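Local atomic coordinates of AimR transcriptional regulator (Bacillus phage phi3T, PDB entry 5ZVV), a protein that activates transcription of the phage aimX locus as a dimer, apparently favouring lysis until the arbitrium peptide converts it to an inactive monomer. Residues 187-201 / 213-226. Sequence-based numbering, arbitrary orientation.
Sequences ESFKSRVSMLEANIS and HSNRAIENSNVNRI
An antiparallel helical hairpin of TPR-like character, as expected for the AimR family, brings helix 187-201 against helix 213-220, their axes 8.1 Å apart at closest approach and 161° from parallel. One interlock is a knob into a hole: His-213 enters among Ser-194, Glu-197, Ala-198 and Ser-201. CB of Glu-197 lies 3.8 Å from the centroid of the His-213 ring, only 3° off its normal, a CH-pi contact over one face, while Ser-201 OG approaches the ring edge. CB of Ala-217 touches both Ser-194 CB and, at 3.7 Å, SE of Met-195, a selenomethionine whose chain, bent at chi2 and chi3, brings the selenium there. CG of the same residue meets Ile-226 CD1 at 4.0 Å, extending the apolar seam onto helix 224-237. No direct hydrogen bond links the segments; waters bridge them instead, one joining Glu-187 OE1 to Asn-220 O. Arg-192 and Arg-225 bring their NH1 atoms to 4.2 Å, guanidinium planes 83° apart, and share another water; Glu-84 and Asp-87 form salt bridges with Arg-192, probably offsetting part of the positive charge, and Arg-225 NE hydrogen-bonds to Ile-88 O. A further water lies in the His-213 ring plane, 2.7 Å from His-213 ND1 and equally near Ser-194 OG.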
loop_
_atom_site.group_PDB
_atom_site.type_symbol
_atom_site.label_atom_id
_atom_site.label_comp_id
_atom_site.label_asym_id
_atom_site.label_seq_id
_atom_site.Cartn_x
_atom_site.Cartn_y
_atom_site.Cartn_z
ATOM N N GLU A 187 -16.762 -2.044 22.653
ATOM C CA GLU A 187 -16.703 -0.586 22.718
ATOM C C GLU A 187 -15.263 -0.086 22.648
ATOM O O GLU A 187 -14.981 0.935 22.005
ATOM C CB GLU A 187 -17.388 -0.090 23.993
ATOM C CG GLU A 187 -18.864 -0.437 24.066
ATOM C CD GLU A 187 -19.639 0.101 22.882
ATOM O OE1 GLU A 187 -19.631 1.334 22.674
ATOM O OE2 GLU A 187 -20.244 -0.708 22.150
ATOM N N SER A 188 -14.339 -0.794 23.305
ATOM C CA SER A 188 -12.927 -0.425 23.224
ATOM C C SER A 188 -12.429 -0.489 21.783
ATOM O O SER A 188 -11.806 0.457 21.277
ATOM C CB SER A 188 -12.101 -1.344 24.129
ATOM O OG SER A 188 -10.784 -0.851 24.308
ATOM N N PHE A 189 -12.712 -1.602 21.100
ATOM C CA PHE A 189 -12.315 -1.739 19.702
ATOM C C PHE A 189 -12.963 -0.664 18.842
ATOM O O PHE A 189 -12.332 -0.130 17.919
ATOM C CB PHE A 189 -12.679 -3.133 19.191
ATOM C CG PHE A 189 -11.838 -4.234 19.779
ATOM C CD1 PHE A 189 -10.748 -3.939 20.588
ATOM C CD2 PHE A 189 -12.127 -5.563 19.512
ATOM C CE1 PHE A 189 -9.969 -4.947 21.127
ATOM C CE2 PHE A 189 -11.345 -6.579 20.045
ATOM C CZ PHE A 189 -10.267 -6.269 20.854
ATOM N N LYS A 190 -14.224 -0.329 19.134
ATOM C CA LYS A 190 -14.898 0.739 18.405
ATOM C C LYS A 190 -14.137 2.051 18.534
ATOM O O LYS A 190 -13.913 2.751 17.541
ATOM C CB LYS A 190 -16.335 0.903 18.904
ATOM C CG LYS A 190 -17.339 -0.080 18.312
ATOM C CD LYS A 190 -18.737 0.195 18.853
ATOM C CE LYS A 190 -19.756 -0.812 18.343
ATOM N NZ LYS A 190 -21.079 -0.628 19.005
ATOM N N SER A 191 -13.728 2.402 19.753
ATOM C CA SER A 191 -12.967 3.635 19.931
ATOM C C SER A 191 -11.649 3.588 19.162
ATOM O O SER A 191 -11.270 4.569 18.504
ATOM C CB SER A 191 -12.726 3.891 21.418
ATOM O OG SER A 191 -11.954 2.853 21.995
ATOM N N ARG A 192 -10.947 2.449 19.217
ATOM C CA ARG A 192 -9.708 2.295 18.455
ATOM C C ARG A 192 -9.924 2.587 16.973
ATOM O O ARG A 192 -9.279 3.473 16.391
ATOM C CB ARG A 192 -9.153 0.879 18.631
ATOM C CG ARG A 192 -8.541 0.554 19.985
ATOM C CD ARG A 192 -8.052 -0.888 19.967
ATOM N NE ARG A 192 -7.446 -1.330 21.218
ATOM C CZ ARG A 192 -6.146 -1.252 21.488
ATOM N NH1 ARG A 192 -5.310 -0.730 20.601
ATOM N NH2 ARG A 192 -5.684 -1.692 22.649
ATOM N N VAL A 193 -10.835 1.839 16.343
ATOM C CA VAL A 193 -11.082 2.006 14.914
ATOM C C VAL A 193 -11.555 3.421 14.609
ATOM O O VAL A 193 -11.213 3.987 13.563
ATOM C CB VAL A 193 -12.091 0.947 14.429
ATOM C CG1 VAL A 193 -12.399 1.137 12.949
ATOM C CG2 VAL A 193 -11.546 -0.450 14.690
ATOM N N SER A 194 -12.325 4.024 15.518
ATOM C CA SER A 194 -12.773 5.398 15.317
ATOM C C SER A 194 -11.589 6.346 15.211
ATOM O O SER A 194 -11.550 7.210 14.328
ATOM C CB SER A 194 -13.702 5.825 16.453
ATOM O OG SER A 194 -15.039 5.438 16.196
HETATM N N MSE A 195 -10.611 6.202 16.100
HETATM C CA MSE A 195 -9.455 7.087 16.030
HETATM C C MSE A 195 -8.635 6.850 14.765
HETATM O O MSE A 195 -8.214 7.809 14.094
HETATM C CB MSE A 195 -8.577 6.930 17.271
HETATM C CG MSE A 195 -9.115 7.711 18.457
HETATM SE SE MSE A 195 -9.865 9.428 17.874
HETATM C CE MSE A 195 -8.230 10.256 17.184
ATOM N N LEU A 196 -8.418 5.575 14.435
ATOM C CA LEU A 196 -7.649 5.252 13.237
ATOM C C LEU A 196 -8.290 5.854 11.990
ATOM O O LEU A 196 -7.618 6.511 11.182
ATOM C CB LEU A 196 -7.499 3.735 13.108
ATOM C CG LEU A 196 -6.503 3.152 14.116
ATOM C CD1 LEU A 196 -6.530 1.633 14.128
ATOM C CD2 LEU A 196 -5.099 3.659 13.814
ATOM N N GLU A 197 -9.602 5.657 11.826
ATOM C CA GLU A 197 -10.289 6.223 10.672
ATOM C C GLU A 197 -10.338 7.743 10.731
ATOM O O GLU A 197 -10.369 8.397 9.684
ATOM C CB GLU A 197 -11.698 5.647 10.567
ATOM C CG GLU A 197 -11.716 4.183 10.180
ATOM C CD GLU A 197 -13.107 3.597 10.194
ATOM O OE1 GLU A 197 -13.961 4.107 10.951
ATOM O OE2 GLU A 197 -13.347 2.628 9.443
ATOM N N ALA A 198 -10.348 8.323 11.934
ATOM C CA ALA A 198 -10.298 9.776 12.046
ATOM C C ALA A 198 -9.000 10.323 11.466
ATOM O O ALA A 198 -9.010 11.306 10.712
ATOM C CB ALA A 198 -10.455 10.203 13.506
ATOM N N ASN A 199 -7.870 9.696 11.802
ATOM C CA ASN A 199 -6.601 10.158 11.245
ATOM C C ASN A 199 -6.515 9.871 9.749
ATOM O O ASN A 199 -5.953 10.675 8.990
ATOM C CB ASN A 199 -5.435 9.521 11.997
ATOM C CG ASN A 199 -5.287 10.064 13.406
ATOM O OD1 ASN A 199 -5.622 11.219 13.679
ATOM N ND2 ASN A 199 -4.783 9.230 14.308
ATOM N N ILE A 200 -7.071 8.740 9.302
ATOM C CA ILE A 200 -7.157 8.478 7.866
ATOM C C ILE A 200 -7.893 9.613 7.165
ATOM O O ILE A 200 -7.437 10.140 6.142
ATOM C CB ILE A 200 -7.844 7.128 7.597
ATOM C CG1 ILE A 200 -6.969 5.966 8.066
ATOM C CG2 ILE A 200 -8.172 6.988 6.120
ATOM C CD1 ILE A 200 -7.629 4.615 7.890
ATOM N N SER A 201 -9.041 10.014 7.716
ATOM C CA SER A 201 -9.854 11.043 7.080
ATOM C C SER A 201 -9.147 12.389 7.085
ATOM O O SER A 201 -9.189 13.118 6.087
ATOM C CB SER A 201 -11.208 11.144 7.779
ATOM O OG SER A 201 -11.893 9.905 7.718
ATOM N N HIS A 213 -15.554 10.895 13.126
ATOM C CA HIS A 213 -14.908 9.780 13.810
ATOM C C HIS A 213 -14.363 10.204 15.170
ATOM O O HIS A 213 -14.466 9.450 16.147
ATOM C CB HIS A 213 -13.795 9.200 12.936
ATOM C CG HIS A 213 -14.287 8.550 11.680
ATOM N ND1 HIS A 213 -15.108 7.442 11.688
ATOM C CD2 HIS A 213 -14.068 8.845 10.377
ATOM C CE1 HIS A 213 -15.376 7.086 10.444
ATOM N NE2 HIS A 213 -14.757 7.922 9.629
ATOM N N SER A 214 -13.783 11.405 15.255
ATOM C CA SER A 214 -13.232 11.873 16.526
ATOM C C SER A 214 -14.331 12.034 17.569
ATOM O O SER A 214 -14.205 11.563 18.707
ATOM C CB SER A 214 -12.488 13.197 16.329
ATOM O OG SER A 214 -11.411 13.068 15.417
ATOM N N ASN A 215 -15.426 12.696 17.188
ATOM C CA ASN A 215 -16.537 12.890 18.110
ATOM C C ASN A 215 -17.138 11.560 18.535
ATOM O O ASN A 215 -17.515 11.386 19.697
ATOM C CB ASN A 215 -17.599 13.782 17.468
ATOM C CG ASN A 215 -17.253 15.253 17.553
ATOM O OD1 ASN A 215 -16.781 15.734 18.585
ATOM N ND2 ASN A 215 -17.486 15.980 16.468
ATOM N N ARG A 216 -17.230 10.603 17.610
ATOM C CA ARG A 216 -17.762 9.298 17.984
ATOM C C ARG A 216 -16.838 8.591 18.971
ATOM O O ARG A 216 -17.306 7.956 19.928
ATOM C CB ARG A 216 -17.991 8.443 16.738
ATOM C CG ARG A 216 -18.846 7.233 17.021
ATOM C CD ARG A 216 -19.423 6.597 15.775
ATOM N NE ARG A 216 -20.230 5.438 16.144
ATOM C CZ ARG A 216 -19.772 4.189 16.179
ATOM N NH1 ARG A 216 -20.572 3.200 16.545
ATOM N NH2 ARG A 216 -18.518 3.928 15.839
ATOM N N ALA A 217 -15.522 8.704 18.764
ATOM C CA ALA A 217 -14.574 8.148 19.723
ATOM C C ALA A 217 -14.758 8.772 21.099
ATOM O O ALA A 217 -14.763 8.064 22.111
ATOM C CB ALA A 217 -13.143 8.350 19.227
ATOM N N ILE A 218 -14.922 10.098 21.155
ATOM C CA ILE A 218 -15.151 10.769 22.433
ATOM C C ILE A 218 -16.447 10.284 23.070
ATOM O O ILE A 218 -16.537 10.128 24.295
ATOM C CB ILE A 218 -15.156 12.299 22.241
ATOM C CG1 ILE A 218 -13.752 12.804 21.911
ATOM C CG2 ILE A 218 -15.698 13.001 23.480
ATOM C CD1 ILE A 218 -13.732 14.196 21.313
ATOM N N GLU A 219 -17.472 10.031 22.251
ATOM C CA GLU A 219 -18.768 9.635 22.787
ATOM C C GLU A 219 -18.753 8.206 23.313
ATOM O O GLU A 219 -19.506 7.883 24.238
ATOM C CB GLU A 219 -19.849 9.800 21.715
ATOM C CG GLU A 219 -20.144 11.254 21.354
ATOM C CD GLU A 219 -20.806 11.408 19.991
ATOM O OE1 GLU A 219 -21.193 10.384 19.386
ATOM O OE2 GLU A 219 -20.933 12.559 19.520
ATOM N N ASN A 220 -17.910 7.343 22.750
ATOM C CA ASN A 220 -17.867 5.941 23.145
ATOM C C ASN A 220 -16.765 5.614 24.144
ATOM O O ASN A 220 -16.686 4.466 24.593
ATOM C CB ASN A 220 -17.721 5.053 21.908
ATOM C CG ASN A 220 -18.974 5.030 21.056
ATOM O OD1 ASN A 220 -20.073 5.303 21.538
ATOM N ND2 ASN A 220 -18.815 4.703 19.778
ATOM N N SER A 221 -15.909 6.570 24.498
ATOM C CA SER A 221 -14.733 6.248 25.295
ATOM C C SER A 221 -14.471 7.315 26.344
ATOM O O SER A 221 -14.651 8.509 26.093
ATOM C CB SER A 221 -13.491 6.089 24.409
ATOM O OG SER A 221 -12.352 5.755 25.185
ATOM N N ASN A 222 -14.043 6.865 27.523
ATOM C CA ASN A 222 -13.478 7.730 28.550
ATOM C C ASN A 222 -12.000 7.443 28.785
ATOM O O ASN A 222 -11.444 7.870 29.802
ATOM C CB ASN A 222 -14.263 7.592 29.856
ATOM C CG ASN A 222 -15.646 8.206 29.768
ATOM O OD1 ASN A 222 -15.810 9.323 29.274
ATOM N ND2 ASN A 222 -16.652 7.475 30.237
ATOM N N VAL A 223 -11.357 6.712 27.874
ATOM C CA VAL A 223 -9.919 6.493 27.960
ATOM C C VAL A 223 -9.203 7.795 27.632
ATOM O O VAL A 223 -9.523 8.461 26.638
ATOM C CB VAL A 223 -9.490 5.358 27.018
ATOM C CG1 VAL A 223 -7.967 5.261 26.946
ATOM C CG2 VAL A 223 -10.083 4.038 27.480
ATOM N N ASN A 224 -8.233 8.166 28.474
ATOM C CA ASN A 224 -7.571 9.459 28.322
ATOM C C ASN A 224 -6.842 9.565 26.989
ATOM O O ASN A 224 -6.890 10.612 26.333
ATOM C CB ASN A 224 -6.604 9.701 29.484
ATOM C CG ASN A 224 -7.319 10.025 30.783
ATOM O OD1 ASN A 224 -6.989 9.488 31.839
ATOM N ND2 ASN A 224 -8.307 10.907 30.707
ATOM N N ARG A 225 -6.165 8.494 26.568
ATOM C CA ARG A 225 -5.430 8.532 25.305
ATOM C C ARG A 225 -6.373 8.769 24.129
ATOM O O ARG A 225 -6.118 9.628 23.271
ATOM C CB ARG A 225 -4.640 7.232 25.124
ATOM C CG ARG A 225 -3.769 7.172 23.868
ATOM C CD ARG A 225 -4.534 6.611 22.664
ATOM N NE ARG A 225 -4.656 5.160 22.722
ATOM C CZ ARG A 225 -4.017 4.330 21.907
ATOM N NH1 ARG A 225 -4.174 3.022 22.037
ATOM N NH2 ARG A 225 -3.228 4.814 20.957
ATOM N N ILE A 226 -7.473 8.011 24.079
ATOM C CA ILE A 226 -8.427 8.132 22.980
ATOM C C ILE A 226 -8.959 9.556 22.889
ATOM O O ILE A 226 -8.936 10.178 21.821
ATOM C CB ILE A 226 -9.571 7.116 23.149
ATOM C CG1 ILE A 226 -9.050 5.682 22.997
ATOM C CG2 ILE A 226 -10.702 7.400 22.155
ATOM C CD1 ILE A 226 -8.513 5.362 21.615
HETATM O O HOH W 1 -19.176 2.962 24.941
HETATM O O HOH W 2 -16.059 2.520 15.329
HETATM O O HOH W 3 -12.321 3.088 24.944
HETATM O O HOH W 4 -2.468 0.376 21.096
HETATM O O HOH W 5 -15.975 5.995 13.732
#